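Local coordinates for protein catalase (Bacillus pumilus, PDB 4QOM) that catalyses the breakdown of hydrogen peroxide to water and molecular oxygen at a haem buried in the protein, at residues P52-H57 / F92-T97; L132-I137 / S174-T179; S104-R109 / Q241-D246. One frame throughout, in Å; residues are numbered along the deposited sequence.

Contact 1. Residues P52-H57 / F92-T97; sequences PERVVH and FVRFST. With HEM (protoporphyrin IX containing Fe), chain E; PYG (benzene-1,2,3-triol), chain H.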
loop_
_atom_site.group_PDB
_atom_site.type_symbol
_atom_site.label_atom_id
_atom_site.label_comp_id
_atom_site.label_asym_id
_atom_site.label_seq_id
_atom_site.Cartn_x
_atom_site.Cartn_y
_atom_site.Cartn_z
ATOM N N PRO A 52 -0.629 9.026 -3.227
ATOM C CA PRO A 52 -1.921 9.619 -3.702
ATOM C C PRO A 52 -2.165 11.054 -3.249
ATOM O O PRO A 52 -1.763 11.428 -2.187
ATOM C CB PRO A 52 -2.970 8.696 -3.057
ATOM C CG PRO A 52 -2.276 7.450 -2.684
ATOM C CD PRO A 52 -0.867 7.910 -2.310
ATOM N N GLU A 53 -2.752 11.872 -4.132
ATOM C CA GLU A 53 -3.057 13.236 -3.823
ATOM C C GLU A 53 -4.320 13.194 -3.007
ATOM O O GLU A 53 -5.082 12.198 -2.985
ATOM C CB GLU A 53 -3.249 14.182 -5.033
ATOM C CG GLU A 53 -4.462 13.914 -5.848
ATOM C CD GLU A 53 -4.590 14.827 -7.077
ATOM O OE1 GLU A 53 -3.545 15.356 -7.618
ATOM O OE2 GLU A 53 -5.745 14.946 -7.554
ATOM N N ARG A 54 -4.577 14.302 -2.370
ATOM C CA ARG A 54 -5.840 14.376 -1.591
ATOM C C ARG A 54 -7.042 14.215 -2.520
ATOM O O ARG A 54 -7.048 14.745 -3.635
ATOM C CB ARG A 54 -5.962 15.736 -0.878
ATOM C CG ARG A 54 -4.963 16.009 0.238
ATOM C CD ARG A 54 -4.882 17.511 0.516
ATOM N NE ARG A 54 -3.970 17.793 1.638
ATOM C CZ ARG A 54 -2.656 17.749 1.605
ATOM N NH1 ARG A 54 -2.016 17.352 0.527
ATOM N NH2 ARG A 54 -1.953 17.992 2.711
ATOM N N VAL A 55 -8.070 13.529 -2.062
ATOM C CA VAL A 55 -9.222 13.279 -2.928
ATOM C C VAL A 55 -9.945 14.574 -3.338
ATOM O O VAL A 55 -10.549 14.644 -4.432
ATOM C CB VAL A 55 -10.212 12.246 -2.250
ATOM C CG1 VAL A 55 -10.882 12.784 -0.991
ATOM C CG2 VAL A 55 -11.206 11.672 -3.264
ATOM N N VAL A 56 -9.967 15.581 -2.449
ATOM C CA VAL A 56 -10.327 16.956 -2.815
ATOM C C VAL A 56 -9.317 17.867 -2.180
ATOM O O VAL A 56 -8.566 17.439 -1.263
ATOM C CB VAL A 56 -11.773 17.324 -2.321
ATOM C CG1 VAL A 56 -12.787 16.633 -3.178
ATOM C CG2 VAL A 56 -11.963 16.959 -0.880
ATOM N N HIS A 57 -9.258 19.110 -2.608
ATOM C CA HIS A 57 -8.257 20.080 -2.136
ATOM C C HIS A 57 -6.776 19.696 -2.427
ATOM O O HIS A 57 -5.865 19.926 -1.631
ATOM C CB HIS A 57 -8.422 20.409 -0.667
ATOM C CG HIS A 57 -9.750 21.068 -0.294
ATOM N ND1 HIS A 57 -9.845 22.398 0.018
ATOM C CD2 HIS A 57 -11.008 20.573 -0.165
ATOM C CE1 HIS A 57 -11.092 22.708 0.338
ATOM N NE2 HIS A 57 -11.826 21.616 0.276
ATOM N N PHE A 92 0.280 25.527 11.906
ATOM C CA PHE A 92 0.530 25.254 10.521
ATOM C C PHE A 92 -0.775 25.385 9.748
ATOM O O PHE A 92 -1.794 24.913 10.199
ATOM C CB PHE A 92 1.085 23.828 10.293
ATOM C CG PHE A 92 1.321 23.524 8.843
ATOM C CD1 PHE A 92 2.401 24.087 8.187
ATOM C CD2 PHE A 92 0.498 22.685 8.135
ATOM C CE1 PHE A 92 2.641 23.805 6.878
ATOM C CE2 PHE A 92 0.680 22.474 6.798
ATOM C CZ PHE A 92 1.765 23.022 6.149
ATOM N N VAL A 93 -0.722 26.029 8.592
ATOM C CA VAL A 93 -1.885 26.316 7.785
ATOM C C VAL A 93 -1.669 25.853 6.372
ATOM O O VAL A 93 -0.570 26.073 5.806
ATOM C CB VAL A 93 -2.153 27.839 7.752
ATOM C CG1 VAL A 93 -3.314 28.142 6.784
ATOM C CG2 VAL A 93 -2.386 28.352 9.144
ATOM N N ARG A 94 -2.674 25.175 5.792
ATOM C CA ARG A 94 -2.668 24.883 4.389
ATOM C C ARG A 94 -3.896 25.550 3.747
ATOM O O ARG A 94 -5.018 25.392 4.202
ATOM C CB ARG A 94 -2.667 23.385 4.128
ATOM C CG ARG A 94 -2.543 22.965 2.685
ATOM C CD ARG A 94 -2.202 21.480 2.483
ATOM N NE ARG A 94 -2.193 21.000 1.093
ATOM C CZ ARG A 94 -3.250 20.818 0.314
ATOM N NH1 ARG A 94 -4.468 21.052 0.757
ATOM N NH2 ARG A 94 -3.087 20.435 -0.930
ATOM N N PHE A 95 -3.606 26.248 2.649
ATOM C CA PHE A 95 -4.646 26.817 1.790
ATOM C C PHE A 95 -4.744 26.002 0.524
ATOM O O PHE A 95 -3.759 25.343 0.114
ATOM C CB PHE A 95 -4.317 28.274 1.425
ATOM C CG PHE A 95 -4.152 29.195 2.599
ATOM C CD1 PHE A 95 -5.253 29.643 3.334
ATOM C CD2 PHE A 95 -2.919 29.683 2.935
ATOM C CE1 PHE A 95 -5.067 30.507 4.388
ATOM C CE2 PHE A 95 -2.741 30.557 3.965
ATOM C CZ PHE A 95 -3.814 30.987 4.685
ATOM N N SER A 96 -5.917 26.005 -0.148
ATOM C CA SER A 96 -6.114 25.091 -1.255
ATOM C C SER A 96 -7.265 25.540 -2.176
ATOM O O SER A 96 -8.163 26.296 -1.757
ATOM C CB SER A 96 -6.323 23.677 -0.685
ATOM O OG SER A 96 -7.416 23.654 0.201
ATOM N N THR A 97 -7.268 25.060 -3.409
ATOM C CA THR A 97 -8.495 24.972 -4.171
ATOM C C THR A 97 -9.240 23.680 -3.785
ATOM O O THR A 97 -8.898 23.032 -2.765
ATOM C CB THR A 97 -8.228 25.105 -5.657
ATOM O OG1 THR A 97 -7.441 24.012 -6.121
ATOM C CG2 THR A 97 -7.500 26.464 -5.952
HETATM C CHA HEM E . -9.988 18.031 2.395
HETATM C CHB HEM E . -13.832 15.227 3.100
HETATM C CHC HEM E . -16.679 19.249 3.602
HETATM C CHD HEM E . -12.586 21.825 4.068
HETATM C C1A HEM E . -10.802 16.937 2.496
HETATM C C2A HEM E . -10.390 15.596 2.251
HETATM C C3A HEM E . -11.466 14.811 2.483
HETATM C C4A HEM E . -12.543 15.656 2.808
HETATM C CMA HEM E . -11.550 13.323 2.400
HETATM C CAA HEM E . -9.000 15.142 1.944
HETATM C CBA HEM E . -8.233 15.071 3.279
HETATM C CGA HEM E . -6.786 14.627 3.161
HETATM O O1A HEM E . -5.968 14.870 4.126
HETATM O O2A HEM E . -6.439 13.967 2.145
HETATM C C1B HEM E . -14.917 16.118 3.261
HETATM C C2B HEM E . -16.261 15.647 3.410
HETATM C C3B HEM E . -17.042 16.748 3.497
HETATM C C4B HEM E . -16.174 17.924 3.495
HETATM C CMB HEM E . -16.703 14.210 3.387
HETATM C CAB HEM E . -18.495 16.808 3.664
HETATM C CBB HEM E . -19.066 15.631 3.772
HETATM C C1C HEM E . -15.798 20.310 3.798
HETATM C C2C HEM E . -16.124 21.486 4.495
HETATM C C3C HEM E . -14.980 22.231 4.588
HETATM C C4C HEM E . -13.894 21.469 4.073
HETATM C CMC HEM E . -17.492 21.917 4.921
HETATM C CAC HEM E . -14.830 23.468 5.288
HETATM C CBC HEM E . -15.758 23.811 6.181
HETATM C C1D HEM E . -11.581 20.956 3.601
HETATM C C2D HEM E . -10.208 21.431 3.464
HETATM C C3D HEM E . -9.482 20.395 2.984
HETATM C C4D HEM E . -10.432 19.287 2.834
HETATM C CMD HEM E . -9.743 22.819 3.823
HETATM C CAD HEM E . -8.003 20.393 2.699
HETATM C CBD HEM E . -7.183 20.240 4.004
HETATM C CGD HEM E . -5.710 20.294 3.676
HETATM O O1D HEM E . -5.232 21.441 3.507
HETATM O O2D HEM E . -5.060 19.206 3.526
HETATM N NA HEM E . -12.113 16.976 2.846
HETATM N NB HEM E . -14.936 17.439 3.383
HETATM N NC HEM E . -14.424 20.284 3.678
HETATM N ND HEM E . -11.666 19.685 3.200
HETATM FE FE HEM E . -13.223 18.613 3.295
HETATM C C1 PYG H . -14.932 20.010 -0.355
HETATM C C2 PYG H . -15.065 21.460 -0.271
HETATM C C3 PYG H . -15.912 22.132 -1.257
HETATM C C4 PYG H . -16.578 21.422 -2.265
HETATM C C5 PYG H . -16.435 20.032 -2.341
HETATM C C6 PYG H . -15.630 19.378 -1.414
HETATM O O1 PYG H . -14.176 19.337 0.596
HETATM O O2 PYG H . -14.426 22.115 0.683
HETATM O O3 PYG H . -15.990 23.441 -1.175
#
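His-57 O is gripped by both terminal nitrogens of Arg-94: NH1 lies 3.0 Å and NH2 2.9 Å from His-57 O, and both sit in the carbonyl plane. The site belongs to the haem pocket of the catalase fold, where the loop before strand 60-69 meets strand 88-96. Arg-94 keeps its CG anti to the backbone N (chi1 -175°) and runs extended to NE, which carries the guanidinium from the strand to the carbonyl and to a haem propionate. On that propionate NH1 of Arg-94 bonds O1D, while Arg-54 NE reaches O2D at 2.6 Å, so each carboxylate oxygen has an arginine of its own. The two guanidinium groups come from opposite directions and stack flat, centres 3.4 Å apart and planes 1° apart, and the shared anion probably offsets their like charge. Arg-54 NH2 has a further partner in Thr-311 O, and Arg-347 and Gln-344 also bond the haem.

The His-57 imidazole lies face-on over the pyrrole ring that bears this propionate, with HEM C3D under its centre, as does the distal histidine of catalases. Both ring nitrogens are engaged at the edge. ND1 donates to Ser-96 OG at 2.7 Å, close to the ring plane, and NE2 shares a hydrogen bond with O2 of a benzene-1,2,3-triol, also 2.7 Å. These two bonds, with the haem against one face, probably hold the ring's rotation. Beside it, the CA-H of His-57 points at Thr-97 O, with CA and O 3.1 Å apart.

Contact 2. Residues L132-I137 / S174-T179; sequences LPIFFI and STHMLT. With PYG (benzene-1,2,3-triol), chain H; HEM (protoporphyrin IX containing Fe), chain E.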
loop_
_atom_site.group_PDB
_atom_site.type_symbol
_atom_site.label_atom_id
_atom_site.label_comp_id
_atom_site.label_asym_id
_atom_site.label_seq_id
_atom_site.Cartn_x
_atom_site.Cartn_y
_atom_site.Cartn_z
ATOM N N LEU A 132 -15.430 30.559 2.101
ATOM C CA LEU A 132 -16.886 30.815 2.118
ATOM C C LEU A 132 -17.476 30.151 3.345
ATOM O O LEU A 132 -17.043 29.100 3.815
ATOM C CB LEU A 132 -17.565 30.262 0.859
ATOM C CG LEU A 132 -16.922 30.708 -0.466
ATOM C CD1 LEU A 132 -17.727 30.117 -1.614
ATOM C CD2 LEU A 132 -16.866 32.207 -0.566
ATOM N N PRO A 133 -18.503 30.789 3.955
ATOM C CA PRO A 133 -18.971 30.398 5.300
ATOM C C PRO A 133 -20.112 29.395 5.369
ATOM O O PRO A 133 -20.522 29.024 6.488
ATOM C CB PRO A 133 -19.447 31.763 5.885
ATOM C CG PRO A 133 -19.988 32.429 4.676
ATOM C CD PRO A 133 -18.961 32.130 3.588
ATOM N N ILE A 134 -20.523 28.877 4.198
ATOM C CA ILE A 134 -21.572 27.856 4.131
ATOM C C ILE A 134 -21.142 26.751 3.179
ATOM O O ILE A 134 -20.083 26.818 2.598
ATOM C CB ILE A 134 -22.899 28.452 3.675
ATOM C CG1 ILE A 134 -22.711 29.231 2.361
ATOM C CG2 ILE A 134 -23.451 29.374 4.737
ATOM C CD1 ILE A 134 -23.979 29.642 1.717
ATOM N N PHE A 135 -21.992 25.752 3.008
ATOM C CA PHE A 135 -21.691 24.676 2.083
ATOM C C PHE A 135 -22.911 24.361 1.196
ATOM O O PHE A 135 -24.025 24.843 1.444
ATOM C CB PHE A 135 -21.236 23.438 2.887
ATOM C CG PHE A 135 -20.255 22.576 2.151
ATOM C CD1 PHE A 135 -19.051 23.081 1.866
ATOM C CD2 PHE A 135 -20.562 21.288 1.802
ATOM C CE1 PHE A 135 -18.098 22.293 1.215
ATOM C CE2 PHE A 135 -19.633 20.487 1.130
ATOM C CZ PHE A 135 -18.419 21.000 0.820
ATOM N N PHE A 136 -22.707 23.548 0.201
ATOM C CA PHE A 136 -23.675 23.172 -0.839
ATOM C C PHE A 136 -24.696 22.168 -0.321
ATOM O O PHE A 136 -25.770 22.076 -0.854
ATOM C CB PHE A 136 -22.973 22.402 -1.932
ATOM C CG PHE A 136 -21.830 23.130 -2.591
ATOM C CD1 PHE A 136 -20.511 22.930 -2.147
ATOM C CD2 PHE A 136 -22.052 23.901 -3.714
ATOM C CE1 PHE A 136 -19.453 23.566 -2.760
ATOM C CE2 PHE A 136 -20.985 24.524 -4.364
ATOM C CZ PHE A 136 -19.693 24.345 -3.885
ATOM N N ILE A 137 -24.275 21.369 0.656
ATOM C CA ILE A 137 -25.063 20.261 1.169
ATOM C C ILE A 137 -25.019 20.245 2.702
ATOM O O ILE A 137 -24.240 20.970 3.326
ATOM C CB ILE A 137 -24.609 18.882 0.610
ATOM C CG1 ILE A 137 -23.104 18.641 0.903
ATOM C CG2 ILE A 137 -24.899 18.744 -0.885
ATOM C CD1 ILE A 137 -22.652 17.225 0.675
ATOM N N SER A 174 -28.453 23.716 -1.914
ATOM C CA SER A 174 -27.239 24.365 -2.502
ATOM C C SER A 174 -27.375 25.821 -2.915
ATOM O O SER A 174 -26.400 26.480 -3.264
ATOM C CB SER A 174 -26.753 23.553 -3.705
ATOM O OG SER A 174 -27.684 23.581 -4.798
ATOM N N THR A 175 -28.593 26.325 -2.882
ATOM C CA THR A 175 -28.857 27.593 -3.520
ATOM C C THR A 175 -28.111 28.762 -2.834
ATOM O O THR A 175 -27.600 29.657 -3.508
ATOM C CB THR A 175 -30.413 27.838 -3.527
ATOM O OG1 THR A 175 -31.069 26.756 -4.222
ATOM C CG2 THR A 175 -30.703 29.122 -4.318
ATOM N N HIS A 176 -28.042 28.749 -1.514
ATOM C CA HIS A 176 -27.315 29.817 -0.819
ATOM C C HIS A 176 -25.866 29.782 -1.197
ATOM O O HIS A 176 -25.246 30.782 -1.533
ATOM C CB HIS A 176 -27.540 29.684 0.700
ATOM C CG HIS A 176 -27.047 30.831 1.517
ATOM N ND1 HIS A 176 -26.840 30.727 2.876
ATOM C CD2 HIS A 176 -26.667 32.082 1.178
ATOM C CE1 HIS A 176 -26.346 31.863 3.336
ATOM N NE2 HIS A 176 -26.242 32.704 2.330
ATOM N N MET A 177 -25.269 28.611 -1.131
ATOM C CA MET A 177 -23.846 28.461 -1.511
ATOM C C MET A 177 -23.486 28.953 -2.913
ATOM O O MET A 177 -22.509 29.680 -3.119
ATOM C CB MET A 177 -23.381 27.020 -1.305
ATOM C CG MET A 177 -21.914 26.814 -1.689
ATOM S SD MET A 177 -20.812 27.554 -0.452
ATOM C CE MET A 177 -19.250 26.690 -0.749
ATOM N N LEU A 178 -24.311 28.587 -3.889
ATOM C CA LEU A 178 -24.081 29.007 -5.283
ATOM C C LEU A 178 -24.178 30.508 -5.454
ATOM O O LEU A 178 -23.490 31.077 -6.246
ATOM C CB LEU A 178 -25.044 28.287 -6.202
ATOM C CG LEU A 178 -24.829 26.751 -6.147
ATOM C CD1 LEU A 178 -26.013 25.993 -6.709
ATOM C CD2 LEU A 178 -23.551 26.380 -6.871
ATOM N N THR A 179 -25.061 31.149 -4.660
ATOM C CA THR A 179 -25.182 32.607 -4.634
ATOM C C THR A 179 -23.929 33.291 -4.102
ATOM O O THR A 179 -23.636 34.402 -4.490
ATOM C CB THR A 179 -26.461 32.998 -3.823
ATOM O OG1 THR A 179 -27.570 32.293 -4.403
ATOM C CG2 THR A 179 -26.699 34.471 -3.894
HETATM C C1 PYG H . -14.932 20.010 -0.355
HETATM C C2 PYG H . -15.065 21.460 -0.271
HETATM C C3 PYG H . -15.912 22.132 -1.257
HETATM C C4 PYG H . -16.578 21.422 -2.265
HETATM C C5 PYG H . -16.435 20.032 -2.341
HETATM C C6 PYG H . -15.630 19.378 -1.414
HETATM O O1 PYG H . -14.176 19.337 0.596
HETATM O O2 PYG H . -14.426 22.115 0.683
HETATM O O3 PYG H . -15.990 23.441 -1.175
HETATM C CHA HEM E . -9.988 18.031 2.395
HETATM C CHB HEM E . -13.832 15.227 3.100
HETATM C CHC HEM E . -16.679 19.249 3.602
HETATM C CHD HEM E . -12.586 21.825 4.068
HETATM C C1A HEM E . -10.802 16.937 2.496
HETATM C C2A HEM E . -10.390 15.596 2.251
HETATM C C3A HEM E . -11.466 14.811 2.483
HETATM C C4A HEM E . -12.543 15.656 2.808
HETATM C CMA HEM E . -11.550 13.323 2.400
HETATM C CAA HEM E . -9.000 15.142 1.944
HETATM C CBA HEM E . -8.233 15.071 3.279
HETATM C CGA HEM E . -6.786 14.627 3.161
HETATM O O1A HEM E . -5.968 14.870 4.126
HETATM O O2A HEM E . -6.439 13.967 2.145
HETATM C C1B HEM E . -14.917 16.118 3.261
HETATM C C2B HEM E . -16.261 15.647 3.410
HETATM C C3B HEM E . -17.042 16.748 3.497
HETATM C C4B HEM E . -16.174 17.924 3.495
HETATM C CMB HEM E . -16.703 14.210 3.387
HETATM C CAB HEM E . -18.495 16.808 3.664
HETATM C CBB HEM E . -19.066 15.631 3.772
HETATM C C1C HEM E . -15.798 20.310 3.798
HETATM C C2C HEM E . -16.124 21.486 4.495
HETATM C C3C HEM E . -14.980 22.231 4.588
HETATM C C4C HEM E . -13.894 21.469 4.073
HETATM C CMC HEM E . -17.492 21.917 4.921
HETATM C CAC HEM E . -14.830 23.468 5.288
HETATM C CBC HEM E . -15.758 23.811 6.181
HETATM C C1D HEM E . -11.581 20.956 3.601
HETATM C C2D HEM E . -10.208 21.431 3.464
HETATM C C3D HEM E . -9.482 20.395 2.984
HETATM C C4D HEM E . -10.432 19.287 2.834
HETATM C CMD HEM E . -9.743 22.819 3.823
HETATM C CAD HEM E . -8.003 20.393 2.699
HETATM C CBD HEM E . -7.183 20.240 4.004
HETATM C CGD HEM E . -5.710 20.294 3.676
HETATM O O1D HEM E . -5.232 21.441 3.507
HETATM O O2D HEM E . -5.060 19.206 3.526
HETATM N NA HEM E . -12.113 16.976 2.846
HETATM N NB HEM E . -14.936 17.439 3.383
HETATM N NC HEM E . -14.424 20.284 3.678
HETATM N ND HEM E . -11.666 19.685 3.200
HETATM FE FE HEM E . -13.223 18.613 3.295
HETATM O O HOH W 1 -26.102 26.327 0.311
#
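Met-177 pushes its side chain between Ile-134 and Phe-136, making a Met-aromatic contact where helix 175-181 of the catalase fold meets the loop after strand 123-130. This side is tight. Met-177 CG sits over one face of the Phe-136 ring, 3.6 Å from its centroid in a CH-pi contact, and SD stands farther off, 4.7 Å above the same centroid. The bend at chi2 (74°) brings SD alongside Ile-134, only 3.2 Å from Ile-134 O. Next to it Ile-134 CD1 presses over a face of the His-176 imidazole, 3.4 Å from the centroid, while His-176 ND1 bonds Thr-282 O.

Looser is the join between the backbones, where a single buried water donates to Phe-135 O and accepts from Met-177 N. At another margin Leu-178 CD2 meets the Phe-136 ring at its edge, 4.0 Å from CE2.

Phe-136 CE1 also lies 3.6 Å from C4 of the bound triol. With Phe-136 cut back to an alanine, Met-177 CG is likely to lose the ring face it rests on, and a gap would probably open beside the triol. Phe-135 turns one face to the haem methyl CMC, and its ring edge meets the same triol, CE1 lying 3.3 Å from PYG C3.

Contact 3. Residues S104-R109 / Q241-D246; sequences SPETLR and QHATRD. With PYG (benzene-1,2,3-triol), chain G.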
loop_
_atom_site.group_PDB
_atom_site.type_symbol
_atom_site.label_atom_id
_atom_site.label_comp_id
_atom_site.label_asym_id
_atom_site.label_seq_id
_atom_site.Cartn_x
_atom_site.Cartn_y
_atom_site.Cartn_z
ATOM N N SER A 104 -3.072 21.822 -10.949
ATOM C CA SER A 104 -4.129 22.625 -11.626
ATOM C C SER A 104 -4.002 24.095 -11.300
ATOM O O SER A 104 -3.419 24.489 -10.289
ATOM C CB SER A 104 -5.535 22.094 -11.291
ATOM O OG SER A 104 -5.808 22.169 -9.886
ATOM N N PRO A 105 -4.601 24.941 -12.104
ATOM C CA PRO A 105 -4.387 26.399 -11.866
ATOM C C PRO A 105 -5.130 26.898 -10.617
ATOM O O PRO A 105 -6.169 26.404 -10.247
ATOM C CB PRO A 105 -4.963 27.041 -13.158
ATOM C CG PRO A 105 -4.957 25.962 -14.179
ATOM C CD PRO A 105 -5.245 24.700 -13.409
ATOM N N GLU A 106 -4.598 27.964 -10.061
ATOM C CA GLU A 106 -5.186 28.600 -8.926
ATOM C C GLU A 106 -6.092 29.789 -9.280
ATOM O O GLU A 106 -6.526 30.550 -8.361
ATOM C CB GLU A 106 -4.088 28.975 -7.917
ATOM C CG GLU A 106 -3.496 27.769 -7.221
ATOM C CD GLU A 106 -2.268 28.090 -6.412
ATOM O OE1 GLU A 106 -1.450 28.947 -6.825
ATOM O OE2 GLU A 106 -2.049 27.445 -5.353
ATOM N N THR A 107 -6.427 29.888 -10.554
ATOM C CA THR A 107 -7.307 30.923 -11.134
ATOM C C THR A 107 -8.700 30.346 -11.398
ATOM O O THR A 107 -9.547 31.054 -11.962
ATOM C CB THR A 107 -6.726 31.419 -12.464
ATOM O OG1 THR A 107 -6.164 30.292 -13.167
ATOM C CG2 THR A 107 -5.602 32.403 -12.233
ATOM N N LEU A 108 -8.959 29.085 -11.020
ATOM C CA LEU A 108 -10.275 28.479 -11.311
ATOM C C LEU A 108 -11.293 28.948 -10.251
ATOM O O LEU A 108 -10.936 29.193 -9.092
ATOM C CB LEU A 108 -10.195 26.978 -11.296
ATOM C CG LEU A 108 -9.118 26.358 -12.193
ATOM C CD1 LEU A 108 -9.238 24.853 -12.136
ATOM C CD2 LEU A 108 -9.276 26.876 -13.620
ATOM N N ARG A 109 -12.562 28.907 -10.612
ATOM C CA ARG A 109 -13.649 29.084 -9.633
ATOM C C ARG A 109 -13.766 27.882 -8.673
ATOM O O ARG A 109 -13.717 26.734 -9.096
ATOM C CB ARG A 109 -14.999 29.332 -10.344
ATOM C CG ARG A 109 -16.160 29.627 -9.387
ATOM C CD ARG A 109 -17.453 30.049 -10.072
ATOM N NE ARG A 109 -17.184 31.108 -11.049
ATOM C CZ ARG A 109 -17.007 32.407 -10.771
ATOM N NH1 ARG A 109 -17.140 32.917 -9.554
ATOM N NH2 ARG A 109 -16.660 33.224 -11.756
ATOM N N GLN A 241 0.178 28.843 -10.933
ATOM C CA GLN A 241 0.377 28.672 -9.504
ATOM C C GLN A 241 0.552 30.018 -8.782
ATOM O O GLN A 241 1.335 30.155 -7.824
ATOM C CB GLN A 241 1.534 27.704 -9.189
ATOM C CG GLN A 241 2.896 28.201 -9.660
ATOM C CD GLN A 241 3.482 27.462 -10.856
ATOM O OE1 GLN A 241 3.787 26.270 -10.821
ATOM N NE2 GLN A 241 3.622 28.186 -11.956
ATOM N N HIS A 242 -0.237 31.014 -9.195
ATOM C CA HIS A 242 0.019 32.380 -8.723
ATOM C C HIS A 242 -0.203 32.582 -7.216
ATOM O O HIS A 242 0.444 33.451 -6.598
ATOM C CB HIS A 242 -0.811 33.398 -9.519
ATOM C CG HIS A 242 -2.198 33.560 -8.975
ATOM N ND1 HIS A 242 -3.199 32.660 -9.229
ATOM C CD2 HIS A 242 -2.732 34.494 -8.155
ATOM C CE1 HIS A 242 -4.295 33.039 -8.623
ATOM N NE2 HIS A 242 -4.047 34.159 -7.971
ATOM N N ALA A 243 -1.131 31.800 -6.615
ATOM C CA ALA A 243 -1.507 31.980 -5.215
ATOM C C ALA A 243 -0.424 31.319 -4.364
ATOM O O ALA A 243 -0.034 31.859 -3.356
ATOM C CB ALA A 243 -2.889 31.409 -4.906
ATOM N N THR A 244 0.066 30.174 -4.810
ATOM C CA THR A 244 1.162 29.501 -4.101
ATOM C C THR A 244 2.385 30.428 -4.131
ATOM O O THR A 244 3.090 30.599 -3.124
ATOM C CB THR A 244 1.467 28.123 -4.801
ATOM O OG1 THR A 244 0.456 27.180 -4.432
ATOM C CG2 THR A 244 2.798 27.556 -4.403
ATOM N N ARG A 245 2.663 31.008 -5.293
ATOM C CA ARG A 245 3.785 31.917 -5.461
ATOM C C ARG A 245 3.698 33.135 -4.543
ATOM O O ARG A 245 4.647 33.495 -3.847
ATOM C CB ARG A 245 3.863 32.377 -6.916
ATOM C CG ARG A 245 5.079 33.222 -7.235
ATOM C CD ARG A 245 4.980 33.811 -8.624
ATOM N NE ARG A 245 4.802 32.799 -9.695
ATOM C CZ ARG A 245 5.768 32.156 -10.330
ATOM N NH1 ARG A 245 7.042 32.294 -9.996
ATOM N NH2 ARG A 245 5.461 31.344 -11.321
ATOM N N ASP A 246 2.499 33.693 -4.507
ATOM C CA ASP A 246 2.221 34.886 -3.743
ATOM C C ASP A 246 2.391 34.663 -2.231
ATOM O O ASP A 246 3.025 35.465 -1.560
ATOM C CB ASP A 246 0.811 35.390 -4.054
ATOM C CG ASP A 246 0.351 36.502 -3.112
ATOM O OD1 ASP A 246 0.639 37.682 -3.436
ATOM O OD2 ASP A 246 -0.231 36.175 -2.053
HETATM C C1 PYG G . -16.938 24.410 -7.895
HETATM C C2 PYG G . -16.294 24.477 -9.212
HETATM C C3 PYG G . -17.060 25.118 -10.333
HETATM C C4 PYG G . -18.332 25.613 -10.081
HETATM C C5 PYG G . -18.893 25.500 -8.830
HETATM C C6 PYG G . -18.217 24.915 -7.758
HETATM O O1 PYG G . -16.375 23.843 -6.787
HETATM O O2 PYG G . -15.057 23.934 -9.385
HETATM O O3 PYG G . -16.579 25.274 -11.632
HETATM O O HOH W 2 -2.629 30.498 -10.834
#
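The irregular backbone of 104-109 passes the N-terminal end of helix 242-252, coming nearest at Glu-106 and Gln-241, whose CA atoms are 5.6 Å apart; Gln-241 holds the N-cap position. In this catalase fold the loop between strands 88-96 and 113-120 thus lends a glutamate, Glu-106, to the start of a helix. Its CG is anti to the carbonyl carbon (chi1 -71°), and the chain, extended beyond CG, delivers the carboxylate to the first turn, where the backbone N-H groups lack partners within the helix.

OE1 accepts from Thr-244 N at 2.8 Å, a nearly straight bond of 163°, and more weakly from Ala-243 N at 2.9 Å. OE2 takes the hydroxyl proton of Thr-244 OG1 at 2.7 Å. Both Thr-244 bonds arrive on the syn side of the carboxylate, tilted somewhat from its plane, so one threonine holds both oxygens. The positive end of the helix is likely to favour the charged carboxylate, whose OE2 also bonds Tyr-191 OH.

The His-242 ring turns its edge to the loop, with CE1 3.4 Å from Glu-106 O, while Thr-107 CG2 packs 3.9 Å from ND1. A water bridges the two segments, bonding His-242 N and ND1 and, weakly, Glu-106 N.

His-242 NE2 bonds Ala-189 O, and helix 229-236 flanks the site through Ile-235, which touches both Thr-107 and His-242, and through Gln-236, which bonds Thr-107 OG1.

From the N terminus, contact 1 comes first: the loop after helix 37-46 returns to the end of strand 88-96, closing a stretch that includes strand 60-69, its antiparallel partner in the sheet. Contact 3 opens next, at 104-109, and closes only at helix 242-252, spanning 131 residues. Contact 2 opens and closes within that span, tying the loop after strand 123-130 to helix 175-181, with helices 143-150 and 161-169 between. None of the three cross. Contacts 1 and 2 meet the same haem and the same triol, with centres about 20 Å apart, whereas contacts 1 and 3 both reach a neighbouring subunit.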